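Local coordinates for nucleoporin nup120 (Schizosaccharomyces pombe, PDB 4GQ2), which serves as a structural component of the nuclear pore complex, whose nucleoporins can also dock transiently associated nuclear transport factors, at residues P11-S16 against T432-I437; D46-F51 against V510-H515; V439-F444 against E504-L509. All coordinates share one frame; numbering follows the deposited sequence.

Interaction 1 of 3, residues P11-S16 against T432-I437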
ATOM      1  N   PRO A  11      -9.709   9.872  -5.685  1.00 36.99           N
ATOM      2  CA  PRO A  11      -9.766   9.956  -7.129  1.00 31.30           C
ATOM      3  C   PRO A  11     -10.954   9.158  -7.637  1.00 32.84           C
ATOM      4  O   PRO A  11     -11.305   8.134  -7.053  1.00 35.86           O
ATOM      5  CB  PRO A  11      -8.456   9.286  -7.573  1.00 31.91           C
ATOM      6  CG  PRO A  11      -7.545   9.421  -6.410  1.00 34.27           C
ATOM      7  CD  PRO A  11      -8.453   9.257  -5.224  1.00 37.39           C
ATOM      8  N   ILE A  12     -11.571   9.631  -8.711  1.00 33.67           N
ATOM      9  CA  ILE A  12     -12.699   8.937  -9.308  1.00 35.72           C
ATOM     10  C   ILE A  12     -12.183   8.023 -10.418  1.00 35.41           C
ATOM     11  O   ILE A  12     -12.242   8.349 -11.608  1.00 40.43           O
ATOM     12  CB  ILE A  12     -13.759   9.923  -9.825  1.00 36.92           C
ATOM     13  CG1 ILE A  12     -14.260  10.781  -8.678  1.00 42.00           C
ATOM     14  CG2 ILE A  12     -14.932   9.181 -10.442  1.00 40.17           C
ATOM     15  CD1 ILE A  12     -15.064  11.971  -9.128  1.00 51.32           C
ATOM     16  N   ASP A  13     -11.645   6.886  -9.995  1.00 29.26           N
ATOM     17  CA  ASP A  13     -11.208   5.851 -10.896  1.00 32.60           C
ATOM     18  C   ASP A  13     -11.607   4.510 -10.290  1.00 39.48           C
ATOM     19  O   ASP A  13     -11.959   4.446  -9.106  1.00 38.67           O
ATOM     20  CB  ASP A  13      -9.703   5.960 -11.211  1.00 26.26           C
ATOM     21  CG  ASP A  13      -8.808   5.852  -9.976  1.00 38.08           C
ATOM     22  OD1 ASP A  13      -9.075   5.036  -9.070  1.00 44.17           O
ATOM     23  OD2 ASP A  13      -7.788   6.570  -9.931  1.00 41.04           O
ATOM     24  N   LEU A  14     -11.590   3.460 -11.110  1.00 33.60           N
ATOM     25  CA  LEU A  14     -12.034   2.133 -10.687  1.00 36.13           C
ATOM     26  C   LEU A  14     -11.248   1.609  -9.486  1.00 35.98           C
ATOM     27  O   LEU A  14     -11.827   1.084  -8.527  1.00 40.20           O
ATOM     28  CB  LEU A  14     -11.952   1.154 -11.866  1.00 35.61           C
ATOM     29  CG  LEU A  14     -13.207   0.961 -12.731  1.00 38.07           C
ATOM     30  CD1 LEU A  14     -13.819   2.267 -13.233  1.00 37.61           C
ATOM     31  CD2 LEU A  14     -12.882   0.049 -13.902  1.00 43.33           C
ATOM     32  N   GLN A  15      -9.929   1.782  -9.543  1.00 36.94           N
ATOM     33  CA  GLN A  15      -9.017   1.305  -8.508  1.00 36.67           C
ATOM     34  C   GLN A  15      -9.317   1.893  -7.123  1.00 41.96           C
ATOM     35  O   GLN A  15      -9.372   1.153  -6.138  1.00 45.37           O
ATOM     36  CB  GLN A  15      -7.564   1.588  -8.916  1.00 44.17           C
ATOM     37  CG  GLN A  15      -6.497   0.901  -8.070  1.00 58.06           C
ATOM     38  CD  GLN A  15      -6.566  -0.622  -8.102  1.00 54.67           C
ATOM     39  OE1 GLN A  15      -7.013  -1.232  -9.081  1.00 51.82           O
ATOM     40  NE2 GLN A  15      -6.111  -1.243  -7.023  1.00 49.93           N
ATOM     41  N   SER A  16      -9.523   3.210  -7.055  1.00 34.13           N
ATOM     42  CA  SER A  16      -9.708   3.895  -5.772  1.00 37.07           C
ATOM     43  C   SER A  16     -11.042   3.562  -5.121  1.00 38.27           C
ATOM     44  O   SER A  16     -11.182   3.665  -3.905  1.00 37.94           O
ATOM     45  CB  SER A  16      -9.579   5.414  -5.923  1.00 38.91           C
ATOM     46  OG  SER A  16      -8.295   5.782  -6.398  1.00 41.08           O
ATOM     47  N   THR A 432      -3.034  10.709  -6.902  1.00 53.52           N
ATOM     48  CA  THR A 432      -3.366  11.125  -8.249  1.00 48.94           C
ATOM     49  C   THR A 432      -4.216  10.012  -8.868  1.00 51.29           C
ATOM     50  O   THR A 432      -4.224   8.888  -8.365  1.00 48.07           O
ATOM     51  CB  THR A 432      -2.105  11.370  -9.115  1.00 49.66           C
ATOM     52  OG1 THR A 432      -1.491  10.124  -9.436  1.00 46.77           O
ATOM     53  CG2 THR A 432      -1.097  12.257  -8.399  1.00 51.71           C
ATOM     54  N   SER A 433      -4.926  10.328  -9.950  1.00 41.78           N
ATOM     55  CA  SER A 433      -5.757   9.347 -10.641  1.00 43.78           C
ATOM     56  C   SER A 433      -4.917   8.344 -11.413  1.00 41.10           C
ATOM     57  O   SER A 433      -3.819   8.655 -11.869  1.00 41.26           O
ATOM     58  CB  SER A 433      -6.705  10.037 -11.622  1.00 49.66           C
ATOM     59  OG  SER A 433      -5.980  10.508 -12.753  1.00 52.55           O
ATOM     60  N   ILE A 434      -5.474   7.148 -11.577  1.00 39.17           N
ATOM     61  CA  ILE A 434      -4.891   6.104 -12.402  1.00 39.58           C
ATOM     62  C   ILE A 434      -4.746   6.548 -13.860  1.00 40.06           C
ATOM     63  O   ILE A 434      -3.753   6.211 -14.514  1.00 37.97           O
ATOM     64  CB  ILE A 434      -5.677   4.772 -12.247  1.00 44.26           C
ATOM     65  CG1 ILE A 434      -4.944   3.844 -11.272  1.00 44.91           C
ATOM     66  CG2 ILE A 434      -5.842   4.035 -13.571  1.00 45.33           C
ATOM     67  CD1 ILE A 434      -5.013   4.269  -9.821  1.00 56.90           C
ATOM     68  N   GLU A 435      -5.710   7.326 -14.354  1.00 35.89           N
ATOM     69  CA  GLU A 435      -5.679   7.759 -15.753  1.00 39.10           C
ATOM     70  C   GLU A 435      -4.452   8.595 -16.084  1.00 36.48           C
ATOM     71  O   GLU A 435      -3.827   8.383 -17.121  1.00 39.72           O
ATOM     72  CB  GLU A 435      -6.962   8.480 -16.161  1.00 38.32           C
ATOM     73  CG  GLU A 435      -8.144   7.548 -16.370  1.00 43.26           C
ATOM     74  CD  GLU A 435      -8.843   7.190 -15.070  1.00 45.45           C
ATOM     75  OE1 GLU A 435      -8.567   7.840 -14.036  1.00 46.26           O
ATOM     76  OE2 GLU A 435      -9.679   6.266 -15.080  1.00 42.62           O
ATOM     77  N   SER A 436      -4.095   9.515 -15.187  1.00 38.31           N
ATOM     78  CA  SER A 436      -2.917  10.361 -15.376  1.00 37.24           C
ATOM     79  C   SER A 436      -1.634   9.546 -15.514  1.00 35.88           C
ATOM     80  O   SER A 436      -0.749   9.913 -16.284  1.00 37.29           O
ATOM     81  CB  SER A 436      -2.786  11.379 -14.250  1.00 35.44           C
ATOM     82  OG  SER A 436      -2.503  10.734 -13.029  1.00 41.06           O
ATOM     83  N   ILE A 437      -1.551   8.430 -14.789  1.00 35.10           N
ATOM     84  CA  ILE A 437      -0.412   7.513 -14.921  1.00 36.68           C
ATOM     85  C   ILE A 437      -0.445   6.810 -16.282  1.00 42.69           C
ATOM     86  O   ILE A 437       0.578   6.746 -16.979  1.00 36.43           O
ATOM     87  CB  ILE A 437      -0.325   6.498 -13.752  1.00 36.71           C
ATOM     88  CG1 ILE A 437      -0.106   7.227 -12.413  1.00 39.52           C
ATOM     89  CG2 ILE A 437       0.786   5.483 -13.985  1.00 32.76           C
ATOM     90  CD1 ILE A 437      -0.114   6.332 -11.184  1.00 34.89           C
TER

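Interaction 2 of 3, residues D46-F51 against V510-H515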
ATOM      1  N   ASP A  46      -0.994  17.003 -27.697  1.00 74.44           N
ATOM      2  CA  ASP A  46      -1.987  15.944 -27.904  1.00 75.20           C
ATOM      3  C   ASP A  46      -2.268  15.047 -26.697  1.00 64.97           C
ATOM      4  O   ASP A  46      -3.429  14.791 -26.387  1.00 55.07           O
ATOM      5  CB  ASP A  46      -1.658  15.110 -29.144  1.00 75.46           C
ATOM      6  CG  ASP A  46      -2.239  15.708 -30.418  1.00 97.73           C
ATOM      7  OD1 ASP A  46      -3.424  16.114 -30.411  1.00102.32           O
ATOM      8  OD2 ASP A  46      -1.511  15.769 -31.430  1.00110.00           O
ATOM      9  N   ASN A  47      -1.228  14.578 -26.012  1.00 58.31           N
ATOM     10  CA  ASN A  47      -1.450  13.737 -24.830  1.00 65.78           C
ATOM     11  C   ASN A  47      -2.169  14.480 -23.701  1.00 59.69           C
ATOM     12  O   ASN A  47      -3.037  13.917 -23.037  1.00 58.37           O
ATOM     13  CB  ASN A  47      -0.156  13.068 -24.349  1.00 72.55           C
ATOM     14  CG  ASN A  47       0.195  11.812 -25.150  1.00 82.90           C
ATOM     15  OD1 ASN A  47      -0.685  11.076 -25.614  1.00 68.15           O
ATOM     16  ND2 ASN A  47       1.491  11.561 -25.309  1.00 83.33           N
ATOM     17  N   GLU A  48      -1.816  15.752 -23.514  1.00 56.17           N
ATOM     18  CA  GLU A  48      -2.503  16.629 -22.567  1.00 50.77           C
ATOM     19  C   GLU A  48      -3.979  16.846 -22.956  1.00 55.13           C
ATOM     20  O   GLU A  48      -4.868  16.838 -22.090  1.00 47.78           O
ATOM     21  CB  GLU A  48      -1.755  17.964 -22.438  1.00 47.58           C
ATOM     22  CG  GLU A  48      -2.454  19.000 -21.564  1.00 54.29           C
ATOM     23  CD  GLU A  48      -1.700  20.311 -21.459  1.00 58.13           C
ATOM     24  OE1 GLU A  48      -0.457  20.309 -21.586  1.00 75.48           O
ATOM     25  OE2 GLU A  48      -2.352  21.351 -21.238  1.00 58.66           O
ATOM     26  N   LYS A  49      -4.233  17.021 -24.254  1.00 53.23           N
ATOM     27  CA  LYS A  49      -5.602  17.199 -24.768  1.00 59.95           C
ATOM     28  C   LYS A  49      -6.408  15.909 -24.678  1.00 48.13           C
ATOM     29  O   LYS A  49      -7.623  15.942 -24.516  1.00 51.39           O
ATOM     30  CB  LYS A  49      -5.597  17.701 -26.216  1.00 60.24           C
ATOM     31  CG  LYS A  49      -5.289  19.179 -26.380  1.00 73.80           C
ATOM     32  CD  LYS A  49      -5.177  19.526 -27.858  1.00 93.41           C
ATOM     33  CE  LYS A  49      -4.235  20.694 -28.099  1.00 79.91           C
ATOM     34  NZ  LYS A  49      -3.461  20.483 -29.353  1.00 71.90           N
ATOM     35  N   LEU A  50      -5.715  14.783 -24.801  1.00 45.67           N
ATOM     36  CA  LEU A  50      -6.310  13.463 -24.646  1.00 55.10           C
ATOM     37  C   LEU A  50      -6.808  13.289 -23.206  1.00 53.28           C
ATOM     38  O   LEU A  50      -7.944  12.868 -22.977  1.00 50.47           O
ATOM     39  CB  LEU A  50      -5.266  12.388 -24.962  1.00 48.96           C
ATOM     40  CG  LEU A  50      -5.630  11.057 -25.628  1.00 58.60           C
ATOM     41  CD1 LEU A  50      -4.680   9.973 -25.132  1.00 54.00           C
ATOM     42  CD2 LEU A  50      -7.070  10.638 -25.402  1.00 49.88           C
ATOM     43  N   PHE A  51      -5.946  13.616 -22.246  1.00 46.25           N
ATOM     44  CA  PHE A  51      -6.290  13.535 -20.836  1.00 50.44           C
ATOM     45  C   PHE A  51      -7.496  14.418 -20.539  1.00 46.75           C
ATOM     46  O   PHE A  51      -8.486  13.949 -19.976  1.00 51.23           O
ATOM     47  CB  PHE A  51      -5.095  13.930 -19.952  1.00 49.79           C
ATOM     48  CG  PHE A  51      -5.343  13.723 -18.488  1.00 36.19           C
ATOM     49  CD1 PHE A  51      -5.346  12.441 -17.945  1.00 34.69           C
ATOM     50  CD2 PHE A  51      -5.590  14.801 -17.653  1.00 38.92           C
ATOM     51  CE1 PHE A  51      -5.596  12.242 -16.594  1.00 44.41           C
ATOM     52  CE2 PHE A  51      -5.840  14.608 -16.298  1.00 40.95           C
ATOM     53  CZ  PHE A  51      -5.844  13.329 -15.767  1.00 40.95           C
ATOM     54  N   VAL A 510       2.955  13.046 -14.592  1.00 32.36           N
ATOM     55  CA  VAL A 510       1.794  12.511 -13.903  1.00 33.90           C
ATOM     56  C   VAL A 510       1.105  13.595 -13.071  1.00 36.07           C
ATOM     57  O   VAL A 510      -0.091  13.838 -13.240  1.00 39.84           O
ATOM     58  CB  VAL A 510       2.172  11.305 -13.025  1.00 33.57           C
ATOM     59  CG1 VAL A 510       1.019  10.927 -12.102  1.00 33.99           C
ATOM     60  CG2 VAL A 510       2.552  10.124 -13.899  1.00 29.06           C
ATOM     61  N   ALA A 511       1.864  14.252 -12.196  1.00 36.00           N
ATOM     62  CA  ALA A 511       1.337  15.349 -11.378  1.00 35.11           C
ATOM     63  C   ALA A 511       0.808  16.495 -12.228  1.00 36.63           C
ATOM     64  O   ALA A 511      -0.185  17.127 -11.864  1.00 40.76           O
ATOM     65  CB  ALA A 511       2.392  15.860 -10.395  1.00 26.88           C
ATOM     66  N   TYR A 512       1.461  16.757 -13.360  1.00 40.53           N
ATOM     67  CA  TYR A 512       1.056  17.859 -14.239  1.00 44.58           C
ATOM     68  C   TYR A 512      -0.301  17.591 -14.885  1.00 45.15           C
ATOM     69  O   TYR A 512      -1.174  18.458 -14.905  1.00 47.97           O
ATOM     70  CB  TYR A 512       2.123  18.150 -15.306  1.00 44.01           C
ATOM     71  CG  TYR A 512       1.667  19.117 -16.375  1.00 46.80           C
ATOM     72  CD1 TYR A 512       1.642  20.501 -16.143  1.00 48.90           C
ATOM     73  CD2 TYR A 512       1.251  18.649 -17.622  1.00 44.87           C
ATOM     74  CE1 TYR A 512       1.216  21.382 -17.130  1.00 44.65           C
ATOM     75  CE2 TYR A 512       0.824  19.519 -18.609  1.00 51.29           C
ATOM     76  CZ  TYR A 512       0.805  20.879 -18.365  1.00 50.14           C
ATOM     77  OH  TYR A 512       0.373  21.713 -19.369  1.00 45.39           O
ATOM     78  N   LEU A 513      -0.472  16.383 -15.405  1.00 47.28           N
ATOM     79  CA  LEU A 513      -1.737  15.990 -16.005  1.00 45.24           C
ATOM     80  C   LEU A 513      -2.837  15.918 -14.961  1.00 50.47           C
ATOM     81  O   LEU A 513      -3.945  16.420 -15.186  1.00 49.03           O
ATOM     82  CB  LEU A 513      -1.598  14.639 -16.698  1.00 46.64           C
ATOM     83  CG  LEU A 513      -0.674  14.567 -17.915  1.00 42.45           C
ATOM     84  CD1 LEU A 513      -0.655  13.136 -18.409  1.00 41.75           C
ATOM     85  CD2 LEU A 513      -1.126  15.511 -19.020  1.00 38.10           C
ATOM     86  N   ASP A 514      -2.524  15.311 -13.815  1.00 40.22           N
ATOM     87  CA  ASP A 514      -3.544  15.026 -12.824  1.00 36.71           C
ATOM     88  C   ASP A 514      -4.067  16.275 -12.166  1.00 33.64           C
ATOM     89  O   ASP A 514      -5.200  16.297 -11.697  1.00 35.69           O
ATOM     90  CB  ASP A 514      -3.050  14.072 -11.742  1.00 36.95           C
ATOM     91  CG  ASP A 514      -4.186  13.567 -10.870  1.00 36.42           C
ATOM     92  OD1 ASP A 514      -5.032  12.795 -11.368  1.00 40.26           O
ATOM     93  OD2 ASP A 514      -4.249  13.958  -9.696  1.00 38.45           O
ATOM     94  N   HIS A 515      -3.231  17.303 -12.127  1.00 32.72           N
ATOM     95  CA  HIS A 515      -3.582  18.574 -11.516  1.00 36.60           C
ATOM     96  C   HIS A 515      -4.699  19.286 -12.233  1.00 36.01           C
ATOM     97  O   HIS A 515      -5.435  20.058 -11.623  1.00 40.26           O
ATOM     98  CB  HIS A 515      -2.346  19.463 -11.385  1.00 37.81           C
ATOM     99  CG  HIS A 515      -2.571  20.691 -10.547  1.00 43.89           C
ATOM    100  ND1 HIS A 515      -3.260  20.660  -9.381  1.00 45.72           N
ATOM    101  CD2 HIS A 515      -2.173  22.012 -10.737  1.00 41.24           C
ATOM    102  CE1 HIS A 515      -3.300  21.898  -8.855  1.00 40.29           C
ATOM    103  NE2 HIS A 515      -2.635  22.726  -9.686  1.00 43.14           N
TER

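Interaction 3 of 3, residues V439-F444 against E504-L509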
ATOM      1  N   VAL A 439      -1.992   7.754 -19.117  1.00 37.19           N
ATOM      2  CA  VAL A 439      -1.718   8.714 -20.187  1.00 39.02           C
ATOM      3  C   VAL A 439      -0.255   9.141 -20.183  1.00 36.40           C
ATOM      4  O   VAL A 439       0.368   9.203 -21.240  1.00 46.13           O
ATOM      5  CB  VAL A 439      -2.664   9.932 -20.132  1.00 43.65           C
ATOM      6  CG1 VAL A 439      -2.225  11.006 -21.117  1.00 41.65           C
ATOM      7  CG2 VAL A 439      -4.086   9.488 -20.438  1.00 35.46           C
ATOM      8  N   ALA A 440       0.298   9.411 -19.000  1.00 34.56           N
ATOM      9  CA  ALA A 440       1.726   9.697 -18.877  1.00 34.34           C
ATOM     10  C   ALA A 440       2.576   8.551 -19.433  1.00 42.33           C
ATOM     11  O   ALA A 440       3.579   8.783 -20.108  1.00 41.59           O
ATOM     12  CB  ALA A 440       2.089   9.969 -17.432  1.00 33.35           C
ATOM     13  N   LEU A 441       2.161   7.317 -19.152  1.00 43.09           N
ATOM     14  CA  LEU A 441       2.849   6.132 -19.653  1.00 48.41           C
ATOM     15  C   LEU A 441       2.900   6.073 -21.186  1.00 50.88           C
ATOM     16  O   LEU A 441       3.907   5.647 -21.751  1.00 48.86           O
ATOM     17  CB  LEU A 441       2.212   4.858 -19.083  1.00 46.80           C
ATOM     18  CG  LEU A 441       2.976   3.550 -19.301  1.00 48.55           C
ATOM     19  CD1 LEU A 441       4.393   3.655 -18.751  1.00 52.50           C
ATOM     20  CD2 LEU A 441       2.229   2.391 -18.659  1.00 52.04           C
ATOM     21  N   LEU A 442       1.811   6.487 -21.839  1.00 53.13           N
ATOM     22  CA  LEU A 442       1.740   6.608 -23.301  1.00 57.54           C
ATOM     23  C   LEU A 442       2.872   7.472 -23.859  1.00 61.59           C
ATOM     24  O   LEU A 442       3.605   7.057 -24.757  1.00 60.53           O
ATOM     25  CB  LEU A 442       0.403   7.227 -23.708  1.00 61.91           C
ATOM     26  CG  LEU A 442      -0.701   6.441 -24.419  1.00 71.67           C
ATOM     27  CD1 LEU A 442      -1.222   5.268 -23.608  1.00 79.58           C
ATOM     28  CD2 LEU A 442      -1.837   7.398 -24.748  1.00 68.76           C
ATOM     29  N   SER A 443       3.001   8.671 -23.301  1.00 62.29           N
ATOM     30  CA  SER A 443       4.016   9.641 -23.692  1.00 60.15           C
ATOM     31  C   SER A 443       5.439   9.085 -23.598  1.00 71.18           C
ATOM     32  O   SER A 443       6.314   9.469 -24.377  1.00 79.34           O
ATOM     33  CB  SER A 443       3.864  10.906 -22.836  1.00 65.20           C
ATOM     34  OG  SER A 443       4.966  11.785 -22.991  1.00 83.17           O
ATOM     35  N   PHE A 444       5.661   8.177 -22.650  1.00 79.59           N
ATOM     36  CA  PHE A 444       6.976   7.558 -22.452  1.00 81.47           C
ATOM     37  C   PHE A 444       7.146   6.324 -23.342  1.00 74.89           C
ATOM     38  O   PHE A 444       7.960   5.439 -23.059  1.00 73.28           O
ATOM     39  CB  PHE A 444       7.213   7.241 -20.961  1.00 72.45           C
ATOM     40  CG  PHE A 444       7.771   8.403 -20.172  1.00 72.45           C
ATOM     41  CD1 PHE A 444       7.143   9.656 -20.192  1.00 71.23           C
ATOM     42  CD2 PHE A 444       8.924   8.253 -19.403  1.00 62.41           C
ATOM     43  CE1 PHE A 444       7.659  10.727 -19.473  1.00 62.45           C
ATOM     44  CE2 PHE A 444       9.440   9.322 -18.675  1.00 59.64           C
ATOM     45  CZ  PHE A 444       8.809  10.560 -18.713  1.00 65.73           C
ATOM     46  N   GLU A 504      11.872  11.011 -12.137  1.00 36.95           N
ATOM     47  CA  GLU A 504      11.429  12.364 -11.834  1.00 38.67           C
ATOM     48  C   GLU A 504      10.569  12.991 -12.932  1.00 39.00           C
ATOM     49  O   GLU A 504       9.508  13.560 -12.637  1.00 44.07           O
ATOM     50  CB  GLU A 504      12.605  13.279 -11.519  1.00 45.97           C
ATOM     51  CG  GLU A 504      12.170  14.688 -11.133  1.00 40.80           C
ATOM     52  CD  GLU A 504      13.234  15.435 -10.365  1.00 54.70           C
ATOM     53  OE1 GLU A 504      14.375  15.529 -10.870  1.00 51.44           O
ATOM     54  OE2 GLU A 504      12.923  15.929  -9.259  1.00 60.88           O
ATOM     55  N   ARG A 505      11.014  12.881 -14.182  1.00 34.70           N
ATOM     56  CA  ARG A 505      10.257  13.438 -15.307  1.00 43.76           C
ATOM     57  C   ARG A 505       8.878  12.812 -15.380  1.00 39.16           C
ATOM     58  O   ARG A 505       7.878  13.507 -15.569  1.00 44.17           O
ATOM     59  CB  ARG A 505      10.977  13.207 -16.637  1.00 43.83           C
ATOM     60  CG  ARG A 505      12.116  14.168 -16.905  1.00 50.14           C
ATOM     61  CD  ARG A 505      12.846  13.835 -18.202  1.00 47.58           C
ATOM     62  NE  ARG A 505      14.218  14.329 -18.128  1.00 55.02           N
ATOM     63  CZ  ARG A 505      15.298  13.561 -17.999  1.00 53.49           C
ATOM     64  NH1 ARG A 505      15.193  12.232 -17.976  1.00 37.92           N
ATOM     65  NH2 ARG A 505      16.495  14.130 -17.918  1.00 50.12           N
ATOM     66  N   PHE A 506       8.834  11.492 -15.232  1.00 39.95           N
ATOM     67  CA  PHE A 506       7.580  10.771 -15.284  1.00 37.98           C
ATOM     68  C   PHE A 506       6.631  11.245 -14.178  1.00 38.30           C
ATOM     69  O   PHE A 506       5.449  11.494 -14.435  1.00 36.81           O
ATOM     70  CB  PHE A 506       7.811   9.265 -15.201  1.00 34.67           C
ATOM     71  CG  PHE A 506       6.575   8.471 -15.442  1.00 39.44           C
ATOM     72  CD1 PHE A 506       6.106   8.273 -16.735  1.00 38.97           C
ATOM     73  CD2 PHE A 506       5.847   7.955 -14.375  1.00 40.99           C
ATOM     74  CE1 PHE A 506       4.944   7.551 -16.962  1.00 44.40           C
ATOM     75  CE2 PHE A 506       4.680   7.234 -14.594  1.00 46.56           C
ATOM     76  CZ  PHE A 506       4.227   7.031 -15.891  1.00 40.15           C
ATOM     77  N   ALA A 507       7.166  11.393 -12.965  1.00 33.19           N
ATOM     78  CA  ALA A 507       6.389  11.867 -11.822  1.00 39.69           C
ATOM     79  C   ALA A 507       5.857  13.272 -12.057  1.00 40.74           C
ATOM     80  O   ALA A 507       4.707  13.569 -11.709  1.00 50.54           O
ATOM     81  CB  ALA A 507       7.219  11.809 -10.547  1.00 40.70           C
ATOM     82  N   LYS A 508       6.684  14.128 -12.656  1.00 37.43           N
ATOM     83  CA  LYS A 508       6.264  15.494 -13.003  1.00 43.97           C
ATOM     84  C   LYS A 508       5.139  15.508 -14.031  1.00 39.20           C
ATOM     85  O   LYS A 508       4.192  16.278 -13.904  1.00 46.29           O
ATOM     86  CB  LYS A 508       7.442  16.340 -13.499  1.00 45.33           C
ATOM     87  CG  LYS A 508       8.257  16.981 -12.387  1.00 65.13           C
ATOM     88  CD  LYS A 508       9.063  18.159 -12.919  1.00 93.68           C
ATOM     89  CE  LYS A 508       9.836  18.875 -11.820  1.00111.39           C
ATOM     90  NZ  LYS A 508      11.092  18.166 -11.444  1.00115.65           N
ATOM     91  N   LEU A 509       5.234  14.645 -15.039  1.00 38.34           N
ATOM     92  CA  LEU A 509       4.182  14.548 -16.048  1.00 37.73           C
ATOM     93  C   LEU A 509       2.867  14.074 -15.433  1.00 37.74           C
ATOM     94  O   LEU A 509       1.807  14.639 -15.710  1.00 34.90           O
ATOM     95  CB  LEU A 509       4.609  13.632 -17.196  1.00 35.35           C
ATOM     96  CG  LEU A 509       3.614  13.486 -18.352  1.00 45.81           C
ATOM     97  CD1 LEU A 509       3.095  14.845 -18.828  1.00 31.79           C
ATOM     98  CD2 LEU A 509       4.219  12.669 -19.498  1.00 38.70           C
TER

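Interaction 1 of 3, residues P11-S16 against T432-I437
The capped N-terminus of helix 434-443 is where D13 meets S433 and I434. I434 N, a first-turn amide without a helical acceptor, gives a nearly straight hydrogen bond to D13 OD2 at 2.9 Å (N-H...O 169°), meeting the oxygen on its anti side and 33° out of the carboxylate plane. The other oxygen, OD1, is gripped twice within its own segment: S16 N reaches it at 2.8 Å and S16 OG is a second donor. That first bond makes an Asx motif, and D13 CG, lying between its backbone N and carbonyl carbon (chi1 60°), lets the carboxylate serve turn and helix together. An aspartate suits this place because its short carboxylate offers two acceptors, and the helix end would probably favour its charge, although the E435 carboxylate, OE1 3.6 Å from D13 CB, brings a like charge near. S433 is the N-cap: its OG accepts from S436 N and is also hydrogen-bonded to D514. Segment 11-16 begins at the end of strand 3-11, so the contact ties a strand of the beta-propeller to the helices beside it. Apolar contacts flank the polar centre: I434 CD1 packs on Q15 CB at 3.8 Å, and P11 CB faces S433 CA.

Interaction 2 of 3, residues D46-F51 against V510-H515
F51 and L513 make the tight half of this contact and E48 and Y512 the looser, more exposed half. L513 CB stands over the centre of the F51 ring, 4.2 Å from the centroid, a CH-pi contact made where both residues are buried. F51 CG is anti to the backbone N (chi1 -174°), which carries the ring across toward helix 492-515; L513 CD2 returns the contact, resting on E48 CA at 4.0 Å. A flat ring and a branched aliphatic chain suit a place shielded from water. These are two helices packed beside the propeller, 46-55 and 492-515, whose segment axes come within 10.3 Å and cross at -43°. Towards solvent the chemistry turns polar. The extended E48 chain ends at the edge of the Y512 ring, where Y512 OH donates to E48 OE1 at 2.8 Å, coming from above the carboxylate plane, which is 76° from that of the ring. An alanine in place of E48 would probably leave the Y512 hydroxyl without this acceptor, with one of the holds on its ring gone. D514, on the buried side, turns its carboxylate elsewhere, to a salt bridge with K539.

Interaction 3 of 3, residues V439-F444 against E504-L509
F444 and F506 form a T-shaped pair between two helices of the group packed beside the beta-propeller, 434-443 and 492-515, whose segment axes run at 135° and approach to 9.8 Å. F506 can be followed outward from its backbone. Its CB lies 3.8 Å from F444 CE2, over the rim of one face of that ring. A chi1 of -172° swings the F506 ring away from its own backbone N and toward helix 434-443, and CD1 comes to stand over the centre of the same F444 face, 3.7 Å above its plane. The edge of F506 thus points into the face of F444, centroids 5.1 Å apart and planes at 83°. One atom further, CE1 reaches the helix backbone, 3.5 Å from L441 N, and also touches A440 CB. At the tip, CZ lies 3.9 Å from that same methyl. Alanine suits position 440 because a single methyl lets the ring come down to the main chain. V471 and I475 of helix 464-478 and I427 of helix 419-428 also touch F506, so its buried ring is shared by three helices besides its own. F444, the first residue after its helix to leave helical angles, is less covered; R505 CB meets its edge, while the guanidinium is turned to a salt bridge with E502. L509 is long enough to bridge the two helices beside A440. Its CG packs on A440 CB, and its CD2 meets the F444 ring edge at CE1, 4.0 Å away, and also S443 OG, at 3.7 Å.

In the fold
Helix 434-443 and helix 492-515 are the shared elements: interactions 1 and 3 use the first at its two ends, interactions 2 and 3 the second. Interaction 1, its centre about 13 Å from the centre of the chain, is the most polar, as befits a helix start beside a loop. Interactions 2 and 3 lie further out and rest mainly on apolar packing; interaction 2 is a buried contact with a hydrogen bond at its exposed margin, whereas 1 and 3 are partly buried and 3 has no hydrogen bond across it. The contacts adjoin: F51 CE1 packs against S436 N between interactions 1 and 2, and V510 CG2 on A440 CB between 2 and 3, their centres about 9 Å apart.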